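Local atomic coordinates of septation protein imp2 (Schizosaccharomyces pombe, PDB entry 5C1F), a protein that is required for normal septation, helps disassemble the medial ring, and binds membrane phospholipids. Residues Ser25-Val30 with Ala109-Lys114. Residues are numbered along the deposited sequence; the frame is centred on the assembly and turned at random.
Sequences SRFSDV and ASLKDK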
# COMPACT_ATOMS: atom_id res chain seq x y z
N SER A 25 -11.24 -25.73 -29.77
CA SER A 25 -10.22 -24.68 -29.85
C SER A 25 -10.44 -23.58 -28.82
O SER A 25 -9.52 -22.83 -28.51
CB SER A 25 -10.20 -24.09 -31.26
OG SER A 25 -11.47 -23.59 -31.62
N ARG A 26 -11.66 -23.48 -28.29
CA ARG A 26 -11.97 -22.44 -27.31
C ARG A 26 -11.21 -22.66 -26.01
O ARG A 26 -10.93 -21.70 -25.28
CB ARG A 26 -13.48 -22.39 -27.04
CG ARG A 26 -13.85 -21.46 -25.90
CD ARG A 26 -15.33 -21.13 -25.85
NE ARG A 26 -15.65 -20.35 -24.66
CZ ARG A 26 -15.41 -19.04 -24.53
NH1 ARG A 26 -14.84 -18.37 -25.52
NH2 ARG A 26 -15.73 -18.42 -23.40
N PHE A 27 -10.85 -23.91 -25.73
CA PHE A 27 -10.10 -24.24 -24.52
C PHE A 27 -8.83 -23.40 -24.37
O PHE A 27 -8.46 -23.02 -23.26
CB PHE A 27 -9.72 -25.73 -24.51
CG PHE A 27 -10.79 -26.61 -23.94
CD1 PHE A 27 -11.01 -26.66 -22.58
CD2 PHE A 27 -11.59 -27.39 -24.77
CE1 PHE A 27 -11.99 -27.48 -22.04
CE2 PHE A 27 -12.57 -28.20 -24.24
CZ PHE A 27 -12.77 -28.25 -22.88
N SER A 28 -8.19 -23.09 -25.49
CA SER A 28 -6.97 -22.28 -25.48
C SER A 28 -7.27 -20.80 -25.23
O SER A 28 -6.43 -20.08 -24.71
CB SER A 28 -6.22 -22.45 -26.80
OG SER A 28 -6.99 -21.97 -27.89
N ASP A 29 -8.46 -20.36 -25.63
CA ASP A 29 -8.88 -18.98 -25.40
C ASP A 29 -9.22 -18.76 -23.94
O ASP A 29 -8.85 -17.74 -23.35
CB ASP A 29 -10.08 -18.62 -26.28
CG ASP A 29 -9.76 -18.65 -27.76
OD1 ASP A 29 -8.57 -18.47 -28.11
OD2 ASP A 29 -10.69 -18.84 -28.57
N VAL A 30 -9.92 -19.73 -23.36
CA VAL A 30 -10.23 -19.73 -21.94
C VAL A 30 -8.95 -19.70 -21.11
O VAL A 30 -8.86 -18.97 -20.12
CB VAL A 30 -11.07 -20.97 -21.56
CG1 VAL A 30 -11.14 -21.15 -20.06
CG2 VAL A 30 -12.47 -20.87 -22.16
N ALA A 109 -5.28 -25.62 -13.69
CA ALA A 109 -4.94 -27.01 -13.44
C ALA A 109 -6.16 -27.90 -13.59
O ALA A 109 -6.09 -29.01 -14.12
CB ALA A 109 -4.32 -27.17 -12.06
N SER A 110 -7.30 -27.41 -13.11
CA SER A 110 -8.55 -28.15 -13.20
C SER A 110 -9.02 -28.23 -14.65
O SER A 110 -9.51 -29.27 -15.10
CB SER A 110 -9.62 -27.50 -12.33
OG SER A 110 -10.86 -28.19 -12.44
N LEU A 111 -8.88 -27.12 -15.38
CA LEU A 111 -9.30 -27.05 -16.77
C LEU A 111 -8.52 -28.03 -17.64
O LEU A 111 -9.07 -28.63 -18.56
CB LEU A 111 -9.12 -25.63 -17.32
CG LEU A 111 -9.59 -25.41 -18.75
CD1 LEU A 111 -11.11 -25.48 -18.83
CD2 LEU A 111 -9.08 -24.08 -19.30
N LYS A 112 -7.24 -28.19 -17.33
CA LYS A 112 -6.38 -29.12 -18.05
C LYS A 112 -6.90 -30.55 -17.92
O LYS A 112 -6.90 -31.30 -18.90
CB LYS A 112 -4.94 -29.03 -17.54
CG LYS A 112 -3.95 -29.90 -18.30
CD LYS A 112 -2.59 -29.88 -17.64
CE LYS A 112 -1.58 -30.72 -18.41
NZ LYS A 112 -1.31 -30.15 -19.76
N ASP A 113 -7.35 -30.92 -16.72
CA ASP A 113 -7.92 -32.25 -16.50
C ASP A 113 -9.27 -32.39 -17.19
O ASP A 113 -9.57 -33.43 -17.78
CB ASP A 113 -8.06 -32.54 -15.01
CG ASP A 113 -6.73 -32.76 -14.32
OD1 ASP A 113 -5.75 -33.09 -15.02
OD2 ASP A 113 -6.66 -32.60 -13.09
N LYS A 114 -10.09 -31.35 -17.10
CA LYS A 114 -11.40 -31.36 -17.74
C LYS A 114 -11.26 -31.54 -19.25
O LYS A 114 -11.97 -32.34 -19.86
CB LYS A 114 -12.17 -30.07 -17.43
CG LYS A 114 -12.63 -29.96 -15.98
CD LYS A 114 -13.47 -28.70 -15.77
CE LYS A 114 -13.86 -28.54 -14.31
NZ LYS A 114 -14.68 -29.68 -13.83
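The ring of Phe27 meets Leu111 at its edge: CD1 of Leu111 lies near the ring plane, 3.9 Å from Phe27 CE1 and equally close to CD1 of the ring, so the leucine methyl abuts the rim and not a face. The other flat group, the guanidinium of Arg26, has CG2 of Val30 over one face, offset toward the rim, and its NH2 forms a salt bridge with Glu215. The second branch of Leu111 reaches the next turn, where its CD2 sits 3.7 Å from Val30 CG1 and 4.1 Å from the carbonyl O of Phe27. With CG anti to the backbone N (chi1 -177°), the leucine extends toward the facing helix, sending CD1 to the ring edge and CD2 to Val30. Phe27, Val30 and Leu111, all buried, join helix 18-59 to helix 69-155 within the elongated helical bundle of the F-BAR domain, with 172 Å² buried between the segments; helix 162-252 adds Leu211 against Phe27 and Arg218 against Val30. Cutting Leu111 back to an alanine would probably open a gap between the helices, leaving the Phe27 edge and Val30 CG1 without the leucine methyls that meet them. On the helix carrying Phe27, Ser28 OG donates to the carbonyl O of Ser25 at 2.7 Å, while Arg26 packs on Phe263 and Asp29 on Leu66, both of the second subunit.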